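Local structure of 11R-lipoxygenase (Gersemia fruticosa, 3VF1) at residues V255-Q260 / L377-A382; S259-G264 / T309-L314; K289-G294 / I345-Q350; Y295-A300 / G304-T309; F336-K339 / D343-P346. The protein probably catalyses the calcium-regulated addition of molecular oxygen to polyunsaturated fatty acids at a non-heme iron centre, as a lipoxygenase of 11R specificity. All coordinates share one frame; numbering follows the deposited sequence.

Contact 1: residues V255-Q260 / L377-A382; sequences VWFGSQ and LWLRCA
Phe257 and Arg380 carry most of this buried contact, running alongside one another from opposite ends. Phe257 holds CG anti to its backbone N (chi1 -176°), which swings the ring across so that CE1 comes within 3.2 Å of Arg380 CG. Arg380 CG and CD lie against CE1 and CZ of the phenyl ring, CD being 3.6 Å from CE1, and bends at chi2 and chi3 carry the guanidinium on toward Gln260. The ring and guanidinium planes stand 74° apart, so the two groups do not stack. Leu379 adds a methyl near the plane of the ring, at its edge, with CD2 4.1 Å from Phe257 CZ. These residues join two nearly parallel helices, 254-263 and the long 369-410 helix of the lipoxygenase domain, which carries the iron ligands His392 and His397 further on. Between the short segments the axes pass 11.9 Å apart at 17°. Gln260 CB sits over one guanidinium face of Arg380, 3.8 Å from NH1. A water donates to Gln260 O and accepts only weakly from Arg380 NH2. The firmer hold is at Arg380 NE, which hydrogen-bonds the carbonyl of Asn591, while Phe261 makes a cation-pi contact with the same arginine.

Contact 2: residues S259-G264 / T309-L314; sequences SQFLNG and TDYKIL
The aromatic contact is an edge-on approach: the hydroxyl of Tyr311 arrives in the ring plane of Phe261, with OH 3.3 Å from CE2. Seen from the tyrosine, CE2 likewise lies near the plane of its ring, so neither aromatic face is used and the pair is no stack. No hydrogen bond crosses between the segments; the hydroxyl is instead hydrogen-bonded to Asp383 of helix 369-410, which fixes the end of Tyr311 where it meets the phenylalanine. Apolar packing is supplied by Thr309, whose chi1 of 58° turns CG2 anti to the carbonyl carbon and brings the methyl to 3.9 Å from Phe261 CD2. The two side chains are roughly perpendicular. In the fold, the contact seats the C-terminal part of helix 254-263 on strand 306-310, a member of the small antiparallel sheet in the lipoxygenase domain, and on the residues just after it. Phe336 on the adjacent strand meets the Phe261 ring edge-to-face. Among the backbone bonds, Ser259 O takes both Asn263 N, at 2.7 Å, and Leu262 N, at 3.1 Å. The regular bonding to the turn before is interrupted at Phe261 and Leu262, where the helix is kinked.

Contact 3: residues K289-G294 / I345-Q350; sequences KLLDRG and IPIAIQ
Ile347 O is approached by two groups of different kind: Thr363 OG1 hydrogen-bonds it, and the methyl CD1 of Leu290 leans in to 3.7 Å from that oxygen. The leucine contact is van der Waals only, and no hydrogen bond joins the two segments. The same CD1 also lies 3.8 Å from Ile347 CB, so one methyl packs against both the backbone carbonyl and the root of the side chain, Leu290 and Ile347 lying antiparallel to each other. A second leucine meets the other end of the isoleucine. A chi1 of 60° turns Ile347 CG1 out toward the loop, and its CD1 ends 4.1 Å from Leu291 CD2. The host strand is irregular here: Ile347 and Ala348 both face Leu335 of the neighbouring strand, a classic beta bulge, and Ile347 shows the matching non-extended backbone (psi -11°). The loop joining helices 284-287 and 297-302 thus lies against one face of strand 344-350 at the bulge. Ile347 also packs on Leu335 and Tyr337 of the neighbouring strand. Pro346, by contrast, has its CB directed away from the loop and packs on Phe257 of helix 254-263.

Contact 4: residues Y295-A300 / G304-T309; sequences YTLEKA and GLIFIT
Ala300 stands at the centre of the first shell, its methyl CB 3.6 Å from Ile306 CG1 and its carbonyl oxygen holding the chain on its return. Leu305 N donates to Ala300 O at 2.9 Å, with an N-H...O angle of 161° and the donor tilted 26° from the carbonyl plane. Leu305 CB also lies 3.5 Å from that oxygen. Ile306, with CG1 anti to its carbonyl carbon, brings CD1 to 3.8 Å from both Ala300 CB and Leu297 CD1. At the outer end Tyr295 CE2 touches Leu305 CD1 at 3.7 Å, an oblique approach to the ring. Further out, Lys299 CE lies over one face of the Tyr295 ring, and the phenol oxygen is hydrogen-bonded to Glu303. The helix that presents Leu297 and Ala300 is capped by Thr296, whose OG1 accepts from Lys299 N at 3.3 Å. Ile306 also packs on Leu335 and Tyr337 of strand 333-338. With its positive phi of 71°, Gly304 turns the chain out of helix 297-302 and into strand 306-310, a helix-to-strand turn closed by a Schellman motif.

Contact 5: residues F336-K339 / D343-P346; sequences FYLK and DIIP
Lys339, bent at chi3 (63°), and Ile345, whose chi1 of 51° places CG2 anti to the carbonyl carbon, are turned so that the lysine's methylenes lie across the isoleucine. Lys339 CD is 3.6 Å from Ile345 CG2. Tyr337 CB packs beside Ile345 on the same face of the sheet. Phe336, Leu338, Ile344 and Pro346 occupy the other face, where Leu338 CD1 meets Ile344 CG2 at 3.8 Å and Phe336 CE2 is 4.0 Å from Pro346 CB. The strands form an antiparallel beta hairpin, their axes 155° apart. Tyr337 and Ile345 make the hydrogen-bonded pair: Tyr337 N to Ile345 O is 2.8 Å and Ile345 N to Tyr337 O is 3.0 Å, both donors in the carbonyl plane. Towards the turn, Lys339 N reaches Asp343 O at 2.7 Å, nearly along the C=O axis. The ammonium of Lys339 and the carboxylate of Asp343 do not touch; Asp343 OD1 instead forms a salt bridge with Lys489. One backbone bond, not an ion pair, thus joins these two residues. Pro346, lacking an N-H, stands opposite Phe336 in a non-hydrogen-bonded pair, so it costs the hairpin no bond between these two strands.

Contacts 1 and 2 share Ser259 and Gln260 of helix 254-263, with centres 8 Å apart, and meet where Arg380 CD lies 3.6 Å from Phe261 CZ. From this helical side, Phe257 CD2 reaches Pro346 CG at 3.6 Å, tying contact 1 to contacts 3 and 5, which share strand 344-350. Contacts 4 and 5 are knit by backbone pairs of neighbouring strands, Phe307 O to Phe336 N and Leu305 O to Leu338 N, both 2.8 Å. The helices thus cover one side of the sheet, and contacts 3 and 4 flank the other. None lies at the iron site; the side chain of Leu338 in contact 5 is about 10 Å from a bound fructofuranose.

Contact 1: residues V255-Q260 / L377-A382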
# COMPACT_ATOMS: atom_id res chain seq x y z
N VAL A 255 2.74 24.50 16.16
CA VAL A 255 3.94 23.87 15.64
C VAL A 255 3.67 22.40 15.32
O VAL A 255 4.07 21.90 14.27
CB VAL A 255 5.12 23.98 16.62
CG1 VAL A 255 6.27 23.08 16.19
CG2 VAL A 255 5.58 25.43 16.72
N TRP A 256 3.00 21.72 16.25
CA TRP A 256 2.61 20.33 16.03
C TRP A 256 1.65 20.24 14.85
O TRP A 256 1.79 19.38 13.99
CB TRP A 256 1.95 19.75 17.28
CG TRP A 256 1.28 18.44 17.03
CD1 TRP A 256 0.01 18.24 16.57
CD2 TRP A 256 1.84 17.13 17.23
NE1 TRP A 256 -0.25 16.90 16.47
CE2 TRP A 256 0.85 16.20 16.87
CE3 TRP A 256 3.08 16.67 17.69
CZ2 TRP A 256 1.07 14.82 16.95
CZ3 TRP A 256 3.29 15.30 17.76
CH2 TRP A 256 2.29 14.39 17.40
N PHE A 257 0.69 21.16 14.81
CA PHE A 257 -0.31 21.20 13.75
C PHE A 257 0.35 21.24 12.38
O PHE A 257 0.04 20.42 11.51
CB PHE A 257 -1.21 22.42 13.93
CG PHE A 257 -2.33 22.50 12.93
CD1 PHE A 257 -3.53 21.84 13.17
CD2 PHE A 257 -2.20 23.24 11.77
CE1 PHE A 257 -4.56 21.91 12.26
CE2 PHE A 257 -3.24 23.31 10.86
CZ PHE A 257 -4.42 22.65 11.10
N GLY A 258 1.25 22.19 12.19
CA GLY A 258 1.96 22.33 10.93
C GLY A 258 2.71 21.06 10.57
O GLY A 258 2.71 20.64 9.41
N SER A 259 3.35 20.44 11.56
CA SER A 259 4.18 19.27 11.31
C SER A 259 3.35 18.05 10.89
O SER A 259 3.88 17.10 10.33
CB SER A 259 5.01 18.93 12.55
OG SER A 259 4.23 18.35 13.58
N GLN A 260 2.04 18.09 11.16
CA GLN A 260 1.17 16.97 10.80
C GLN A 260 0.95 16.89 9.29
O GLN A 260 0.53 15.85 8.78
CB GLN A 260 -0.18 17.09 11.52
CG GLN A 260 -0.11 16.85 13.01
CD GLN A 260 0.55 15.53 13.36
OE1 GLN A 260 -0.10 14.48 13.39
NE2 GLN A 260 1.85 15.57 13.62
N LEU A 377 -9.49 22.82 12.84
CA LEU A 377 -10.17 21.53 12.82
C LEU A 377 -10.80 21.26 11.46
O LEU A 377 -10.78 20.14 10.97
CB LEU A 377 -11.24 21.47 13.92
CG LEU A 377 -10.70 21.39 15.35
CD1 LEU A 377 -11.81 21.63 16.36
CD2 LEU A 377 -10.04 20.05 15.60
N TRP A 378 -11.36 22.30 10.85
CA TRP A 378 -12.01 22.16 9.55
C TRP A 378 -11.00 21.95 8.42
O TRP A 378 -11.31 21.31 7.42
CB TRP A 378 -12.88 23.39 9.25
CG TRP A 378 -14.23 23.33 9.92
CD1 TRP A 378 -14.58 23.89 11.11
CD2 TRP A 378 -15.40 22.67 9.43
NE1 TRP A 378 -15.89 23.63 11.39
CE2 TRP A 378 -16.42 22.88 10.37
CE3 TRP A 378 -15.68 21.93 8.28
CZ2 TRP A 378 -17.71 22.37 10.21
CZ3 TRP A 378 -16.96 21.43 8.11
CH2 TRP A 378 -17.96 21.65 9.07
N LEU A 379 -9.79 22.48 8.60
CA LEU A 379 -8.73 22.27 7.62
C LEU A 379 -8.25 20.82 7.66
O LEU A 379 -8.02 20.20 6.62
CB LEU A 379 -7.56 23.22 7.89
CG LEU A 379 -6.39 23.14 6.91
CD1 LEU A 379 -6.82 23.54 5.50
CD2 LEU A 379 -5.24 24.03 7.38
N ARG A 380 -8.10 20.28 8.86
CA ARG A 380 -7.67 18.90 9.04
C ARG A 380 -8.73 17.93 8.55
O ARG A 380 -8.42 16.87 8.00
CB ARG A 380 -7.36 18.63 10.51
CG ARG A 380 -6.15 19.38 11.04
CD ARG A 380 -4.87 18.88 10.39
NE ARG A 380 -4.59 17.49 10.73
CZ ARG A 380 -3.73 16.71 10.08
NH1 ARG A 380 -3.05 17.18 9.04
NH2 ARG A 380 -3.55 15.46 10.47
N CYS A 381 -10.00 18.27 8.76
CA CYS A 381 -11.09 17.42 8.33
C CYS A 381 -11.05 17.23 6.82
O CYS A 381 -11.22 16.11 6.32
CB CYS A 381 -12.44 18.01 8.75
SG CYS A 381 -13.83 16.87 8.54
N ALA A 382 -10.81 18.31 6.10
CA ALA A 382 -10.66 18.25 4.65
C ALA A 382 -9.51 17.33 4.28
O ALA A 382 -9.61 16.52 3.36
CB ALA A 382 -10.44 19.64 4.08
O HOH W 1 -1.73 13.53 8.37

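Contact 2: residues S259-G264 / T309-L314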
# COMPACT_ATOMS: atom_id res chain seq x y z
N SER A 259 3.35 20.44 11.56
CA SER A 259 4.18 19.27 11.31
C SER A 259 3.35 18.05 10.89
O SER A 259 3.88 17.10 10.33
CB SER A 259 5.01 18.93 12.55
OG SER A 259 4.23 18.35 13.58
N GLN A 260 2.04 18.09 11.16
CA GLN A 260 1.17 16.97 10.80
C GLN A 260 0.95 16.89 9.29
O GLN A 260 0.53 15.85 8.78
CB GLN A 260 -0.18 17.09 11.52
CG GLN A 260 -0.11 16.85 13.01
CD GLN A 260 0.55 15.53 13.36
OE1 GLN A 260 -0.10 14.48 13.39
NE2 GLN A 260 1.85 15.57 13.62
N PHE A 261 1.23 17.98 8.59
CA PHE A 261 1.10 18.00 7.13
C PHE A 261 2.39 17.52 6.47
O PHE A 261 2.44 17.34 5.26
CB PHE A 261 0.75 19.41 6.65
CG PHE A 261 -0.65 19.84 7.01
CD1 PHE A 261 -0.93 20.34 8.27
CD2 PHE A 261 -1.67 19.73 6.09
CE1 PHE A 261 -2.21 20.73 8.60
CE2 PHE A 261 -2.96 20.13 6.42
CZ PHE A 261 -3.23 20.62 7.68
N LEU A 262 3.42 17.31 7.29
CA LEU A 262 4.70 16.81 6.80
C LEU A 262 4.97 15.40 7.30
O LEU A 262 5.42 14.54 6.55
CB LEU A 262 5.84 17.73 7.26
CG LEU A 262 5.81 19.18 6.79
CD1 LEU A 262 7.00 19.93 7.38
CD2 LEU A 262 5.83 19.26 5.27
N ASN A 263 4.70 15.17 8.59
CA ASN A 263 5.10 13.93 9.24
C ASN A 263 3.92 13.20 9.86
O ASN A 263 4.08 12.40 10.78
CB ASN A 263 6.14 14.24 10.32
CG ASN A 263 7.33 15.00 9.77
OD1 ASN A 263 7.83 14.70 8.68
ND2 ASN A 263 7.79 16.00 10.51
N GLY A 264 2.72 13.47 9.34
CA GLY A 264 1.54 12.74 9.76
C GLY A 264 1.33 11.53 8.88
O GLY A 264 2.23 10.71 8.72
N THR A 309 -1.70 24.69 1.46
CA THR A 309 -2.44 23.45 1.26
C THR A 309 -3.82 23.77 0.69
O THR A 309 -4.71 24.21 1.42
CB THR A 309 -2.62 22.66 2.57
OG1 THR A 309 -3.30 23.47 3.54
CG2 THR A 309 -1.27 22.23 3.13
N ASP A 310 -3.99 23.56 -0.61
CA ASP A 310 -5.24 23.89 -1.29
C ASP A 310 -6.07 22.64 -1.56
O ASP A 310 -5.63 21.75 -2.29
CB ASP A 310 -4.93 24.61 -2.61
CG ASP A 310 -6.18 25.07 -3.34
OD1 ASP A 310 -7.28 24.59 -3.00
OD2 ASP A 310 -6.06 25.91 -4.25
N TYR A 311 -7.26 22.59 -0.99
CA TYR A 311 -8.14 21.43 -1.15
C TYR A 311 -9.29 21.72 -2.11
O TYR A 311 -10.43 21.34 -1.88
CB TYR A 311 -8.68 21.00 0.22
CG TYR A 311 -7.57 20.53 1.14
CD1 TYR A 311 -6.85 21.43 1.90
CD2 TYR A 311 -7.24 19.18 1.21
CE1 TYR A 311 -5.83 21.01 2.73
CE2 TYR A 311 -6.22 18.75 2.04
CZ TYR A 311 -5.52 19.67 2.79
OH TYR A 311 -4.51 19.23 3.61
N LYS A 312 -8.95 22.39 -3.21
CA LYS A 312 -9.92 22.70 -4.26
C LYS A 312 -10.65 21.45 -4.75
O LYS A 312 -11.80 21.52 -5.16
CB LYS A 312 -9.21 23.37 -5.43
CG LYS A 312 -10.11 23.69 -6.61
CD LYS A 312 -9.37 24.47 -7.68
CE LYS A 312 -10.30 24.90 -8.80
NZ LYS A 312 -9.61 25.77 -9.80
N ILE A 313 -9.97 20.31 -4.72
CA ILE A 313 -10.51 19.08 -5.28
C ILE A 313 -11.81 18.64 -4.60
O ILE A 313 -12.60 17.90 -5.18
CB ILE A 313 -9.49 17.93 -5.24
CG1 ILE A 313 -9.98 16.75 -6.08
CG2 ILE A 313 -9.22 17.50 -3.80
CD1 ILE A 313 -8.93 15.69 -6.32
N LEU A 314 -12.03 19.10 -3.37
CA LEU A 314 -13.24 18.75 -2.64
C LEU A 314 -14.46 19.48 -3.17
O LEU A 314 -15.60 19.16 -2.81
CB LEU A 314 -13.07 19.05 -1.15
CG LEU A 314 -12.19 18.06 -0.38
CD1 LEU A 314 -11.90 18.56 1.02
CD2 LEU A 314 -12.85 16.69 -0.34

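Contact 3: residues K289-G294 / I345-Q350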
# COMPACT_ATOMS: atom_id res chain seq x y z
N LYS A 289 2.55 40.06 12.12
CA LYS A 289 3.18 39.85 13.42
C LYS A 289 3.44 38.37 13.69
O LYS A 289 4.11 38.03 14.67
CB LYS A 289 2.33 40.47 14.54
CG LYS A 289 2.55 41.96 14.72
CD LYS A 289 1.61 42.56 15.76
CE LYS A 289 1.98 42.16 17.19
NZ LYS A 289 3.19 42.87 17.69
N LEU A 290 2.93 37.51 12.83
CA LEU A 290 3.21 36.08 12.92
C LEU A 290 4.54 35.76 12.23
O LEU A 290 5.19 34.76 12.54
CB LEU A 290 2.09 35.27 12.27
CG LEU A 290 0.70 35.46 12.87
CD1 LEU A 290 -0.34 34.73 12.04
CD2 LEU A 290 0.67 34.99 14.31
N LEU A 291 4.94 36.62 11.30
CA LEU A 291 6.17 36.42 10.55
C LEU A 291 7.37 36.91 11.36
O LEU A 291 7.23 37.36 12.50
CB LEU A 291 6.12 37.17 9.22
CG LEU A 291 4.81 37.05 8.43
CD1 LEU A 291 4.92 37.79 7.11
CD2 LEU A 291 4.45 35.59 8.20
N ASP A 292 8.55 36.81 10.77
CA ASP A 292 9.76 37.34 11.39
C ASP A 292 9.71 38.86 11.39
O ASP A 292 9.11 39.48 10.51
CB ASP A 292 11.00 36.88 10.63
CG ASP A 292 11.32 35.41 10.88
OD1 ASP A 292 11.98 35.11 11.89
OD2 ASP A 292 10.92 34.56 10.05
N ARG A 293 10.35 39.47 12.38
CA ARG A 293 10.51 40.91 12.41
C ARG A 293 11.25 41.36 11.15
O ARG A 293 12.30 40.81 10.82
CB ARG A 293 11.29 41.35 13.65
CG ARG A 293 10.49 41.31 14.94
CD ARG A 293 11.34 41.74 16.12
NE ARG A 293 10.55 41.97 17.32
CZ ARG A 293 10.20 41.03 18.20
NH1 ARG A 293 10.58 39.77 18.03
NH2 ARG A 293 9.47 41.35 19.26
N GLY A 294 10.69 42.34 10.46
CA GLY A 294 11.31 42.86 9.25
C GLY A 294 10.81 42.18 7.99
O GLY A 294 11.29 42.47 6.90
N ILE A 345 4.39 26.72 10.60
CA ILE A 345 3.18 27.00 11.37
C ILE A 345 2.08 27.54 10.47
O ILE A 345 2.36 28.22 9.49
CB ILE A 345 3.44 28.05 12.47
CG1 ILE A 345 4.13 29.29 11.86
CG2 ILE A 345 4.29 27.46 13.58
CD1 ILE A 345 4.22 30.46 12.81
N PRO A 346 0.82 27.22 10.80
CA PRO A 346 -0.32 27.79 10.08
C PRO A 346 -0.47 29.27 10.43
O PRO A 346 -0.35 29.62 11.60
CB PRO A 346 -1.50 26.99 10.61
CG PRO A 346 -1.08 26.60 11.99
CD PRO A 346 0.39 26.36 11.91
N ILE A 347 -0.71 30.12 9.44
CA ILE A 347 -0.86 31.55 9.69
C ILE A 347 -2.16 32.12 9.13
O ILE A 347 -2.52 33.25 9.44
CB ILE A 347 0.33 32.34 9.12
CG1 ILE A 347 0.43 32.15 7.60
CG2 ILE A 347 1.62 31.92 9.80
CD1 ILE A 347 1.46 33.04 6.95
N ALA A 348 -2.87 31.34 8.32
CA ALA A 348 -4.12 31.80 7.73
C ALA A 348 -4.92 30.64 7.15
O ALA A 348 -4.35 29.68 6.66
CB ALA A 348 -3.84 32.84 6.65
N ILE A 349 -6.25 30.74 7.23
CA ILE A 349 -7.13 29.70 6.72
C ILE A 349 -8.41 30.29 6.14
O ILE A 349 -9.00 31.20 6.71
CB ILE A 349 -7.52 28.70 7.83
CG1 ILE A 349 -6.29 27.93 8.31
CG2 ILE A 349 -8.58 27.73 7.32
CD1 ILE A 349 -6.56 27.04 9.51
N GLN A 350 -8.83 29.75 5.00
CA GLN A 350 -10.10 30.12 4.39
C GLN A 350 -10.88 28.84 4.11
O GLN A 350 -10.39 27.96 3.41
CB GLN A 350 -9.86 30.90 3.09
CG GLN A 350 -11.11 31.44 2.43
CD GLN A 350 -10.81 32.24 1.18
OE1 GLN A 350 -10.34 33.38 1.25
NE2 GLN A 350 -11.08 31.65 0.02

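Contact 4: residues Y295-A300 / G304-T309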
# COMPACT_ATOMS: atom_id res chain seq x y z
N TYR A 295 9.86 41.27 8.15
CA TYR A 295 9.30 40.54 7.01
C TYR A 295 7.85 40.89 6.75
O TYR A 295 7.05 41.01 7.67
CB TYR A 295 9.43 39.03 7.22
CG TYR A 295 10.76 38.46 6.78
CD1 TYR A 295 11.91 38.72 7.50
CD2 TYR A 295 10.85 37.66 5.65
CE1 TYR A 295 13.13 38.20 7.11
CE2 TYR A 295 12.06 37.13 5.25
CZ TYR A 295 13.20 37.41 5.98
OH TYR A 295 14.41 36.89 5.59
N THR A 296 7.52 41.06 5.47
CA THR A 296 6.13 41.19 5.04
C THR A 296 5.74 39.91 4.33
O THR A 296 6.60 39.13 3.93
CB THR A 296 5.96 42.38 4.08
OG1 THR A 296 6.81 42.21 2.94
CG2 THR A 296 6.30 43.69 4.78
N LEU A 297 4.44 39.69 4.17
CA LEU A 297 3.95 38.51 3.47
C LEU A 297 4.62 38.40 2.10
O LEU A 297 4.99 37.31 1.66
CB LEU A 297 2.44 38.58 3.31
CG LEU A 297 1.79 37.38 2.62
CD1 LEU A 297 2.16 36.09 3.33
CD2 LEU A 297 0.28 37.55 2.58
N GLU A 298 4.78 39.54 1.43
CA GLU A 298 5.35 39.58 0.09
C GLU A 298 6.81 39.13 0.11
O GLU A 298 7.23 38.34 -0.73
CB GLU A 298 5.25 40.99 -0.50
CG GLU A 298 3.82 41.44 -0.81
CD GLU A 298 3.03 41.82 0.43
OE1 GLU A 298 3.62 41.89 1.53
OE2 GLU A 298 1.81 42.04 0.31
N LYS A 299 7.57 39.64 1.07
CA LYS A 299 8.98 39.29 1.19
C LYS A 299 9.15 37.81 1.53
O LYS A 299 10.05 37.15 1.02
CB LYS A 299 9.65 40.15 2.27
CG LYS A 299 11.14 39.89 2.44
CD LYS A 299 11.75 40.80 3.49
CE LYS A 299 13.22 40.50 3.71
NZ LYS A 299 13.84 41.37 4.75
N ALA A 300 8.28 37.31 2.39
CA ALA A 300 8.33 35.91 2.80
C ALA A 300 8.16 34.99 1.59
O ALA A 300 8.84 33.97 1.49
CB ALA A 300 7.25 35.62 3.83
N GLY A 304 10.72 32.12 -0.38
CA GLY A 304 10.29 30.74 -0.32
C GLY A 304 10.02 30.26 1.10
O GLY A 304 10.35 29.12 1.44
N LEU A 305 9.41 31.12 1.91
CA LEU A 305 9.09 30.77 3.29
C LEU A 305 7.60 30.52 3.46
O LEU A 305 7.13 30.21 4.55
CB LEU A 305 9.52 31.90 4.23
CG LEU A 305 10.99 32.33 4.14
CD1 LEU A 305 11.25 33.50 5.07
CD2 LEU A 305 11.91 31.17 4.48
N ILE A 306 6.85 30.64 2.37
CA ILE A 306 5.39 30.50 2.42
C ILE A 306 4.93 29.26 1.68
O ILE A 306 5.23 29.08 0.50
CB ILE A 306 4.70 31.73 1.81
CG1 ILE A 306 5.05 32.99 2.60
CG2 ILE A 306 3.19 31.53 1.77
CD1 ILE A 306 4.41 33.05 3.98
N PHE A 307 4.19 28.40 2.38
CA PHE A 307 3.67 27.18 1.80
C PHE A 307 2.15 27.14 1.93
O PHE A 307 1.59 27.85 2.77
CB PHE A 307 4.30 25.96 2.47
CG PHE A 307 5.79 25.90 2.33
CD1 PHE A 307 6.61 26.75 3.06
CD2 PHE A 307 6.39 25.00 1.45
CE1 PHE A 307 7.98 26.71 2.92
CE2 PHE A 307 7.76 24.95 1.32
CZ PHE A 307 8.56 25.80 2.05
N ILE A 308 1.50 26.32 1.12
CA ILE A 308 0.04 26.32 1.05
C ILE A 308 -0.53 24.91 0.87
O ILE A 308 0.08 24.06 0.23
CB ILE A 308 -0.44 27.20 -0.11
CG1 ILE A 308 -1.97 27.29 -0.12
CG2 ILE A 308 0.06 26.65 -1.44
CD1 ILE A 308 -2.51 28.30 -1.12
N THR A 309 -1.70 24.69 1.46
CA THR A 309 -2.44 23.45 1.26
C THR A 309 -3.82 23.77 0.69
O THR A 309 -4.71 24.21 1.42
CB THR A 309 -2.62 22.66 2.57
OG1 THR A 309 -3.30 23.47 3.54
CG2 THR A 309 -1.27 22.23 3.13

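Contact 5: residues F336-K339 / D343-P346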
# COMPACT_ATOMS: atom_id res chain seq x y z
N PHE A 336 0.95 28.46 5.39
CA PHE A 336 1.93 28.15 6.42
C PHE A 336 3.20 28.98 6.25
O PHE A 336 3.50 29.46 5.16
CB PHE A 336 2.28 26.66 6.39
CG PHE A 336 1.10 25.76 6.62
CD1 PHE A 336 0.14 25.58 5.64
CD2 PHE A 336 0.95 25.08 7.82
CE1 PHE A 336 -0.94 24.74 5.85
CE2 PHE A 336 -0.13 24.25 8.04
CZ PHE A 336 -1.08 24.08 7.05
N TYR A 337 3.93 29.15 7.35
CA TYR A 337 5.16 29.92 7.35
C TYR A 337 6.31 29.06 7.84
O TYR A 337 6.17 28.32 8.81
CB TYR A 337 5.00 31.14 8.27
CG TYR A 337 6.19 32.08 8.27
CD1 TYR A 337 6.48 32.86 7.17
CD2 TYR A 337 7.00 32.19 9.39
CE1 TYR A 337 7.55 33.73 7.17
CE2 TYR A 337 8.08 33.06 9.40
CZ TYR A 337 8.35 33.83 8.29
OH TYR A 337 9.41 34.69 8.28
N LEU A 338 7.45 29.14 7.15
CA LEU A 338 8.64 28.41 7.56
C LEU A 338 9.44 29.24 8.56
O LEU A 338 10.14 30.18 8.18
CB LEU A 338 9.50 28.07 6.35
CG LEU A 338 10.83 27.37 6.64
CD1 LEU A 338 10.60 26.01 7.28
CD2 LEU A 338 11.65 27.23 5.37
N LYS A 339 9.33 28.89 9.83
CA LYS A 339 10.00 29.64 10.89
C LYS A 339 11.52 29.53 10.77
O LYS A 339 12.04 28.69 10.04
CB LYS A 339 9.54 29.14 12.26
CG LYS A 339 8.07 29.41 12.54
CD LYS A 339 7.61 28.73 13.82
CE LYS A 339 8.34 29.26 15.04
NZ LYS A 339 7.92 28.56 16.28
N ASP A 343 10.57 24.98 11.83
CA ASP A 343 9.18 24.57 12.06
C ASP A 343 8.26 25.35 11.14
O ASP A 343 8.44 26.56 10.96
CB ASP A 343 8.77 24.82 13.51
CG ASP A 343 9.47 23.89 14.49
OD1 ASP A 343 9.88 22.79 14.07
OD2 ASP A 343 9.60 24.27 15.67
N ILE A 344 7.27 24.68 10.56
CA ILE A 344 6.24 25.38 9.80
C ILE A 344 4.99 25.54 10.66
O ILE A 344 4.59 24.63 11.38
CB ILE A 344 5.88 24.67 8.48
CG1 ILE A 344 5.25 23.31 8.73
CG2 ILE A 344 7.11 24.53 7.59
CD1 ILE A 344 4.25 22.91 7.66
N ILE A 345 4.39 26.72 10.60
CA ILE A 345 3.18 27.00 11.37
C ILE A 345 2.08 27.54 10.47
O ILE A 345 2.36 28.22 9.49
CB ILE A 345 3.44 28.05 12.47
CG1 ILE A 345 4.13 29.29 11.86
CG2 ILE A 345 4.29 27.46 13.58
CD1 ILE A 345 4.22 30.46 12.81
N PRO A 346 0.82 27.22 10.80
CA PRO A 346 -0.32 27.79 10.08
C PRO A 346 -0.47 29.27 10.43
O PRO A 346 -0.35 29.62 11.60
CB PRO A 346 -1.50 26.99 10.61
CG PRO A 346 -1.08 26.60 11.99
CD PRO A 346 0.39 26.36 11.91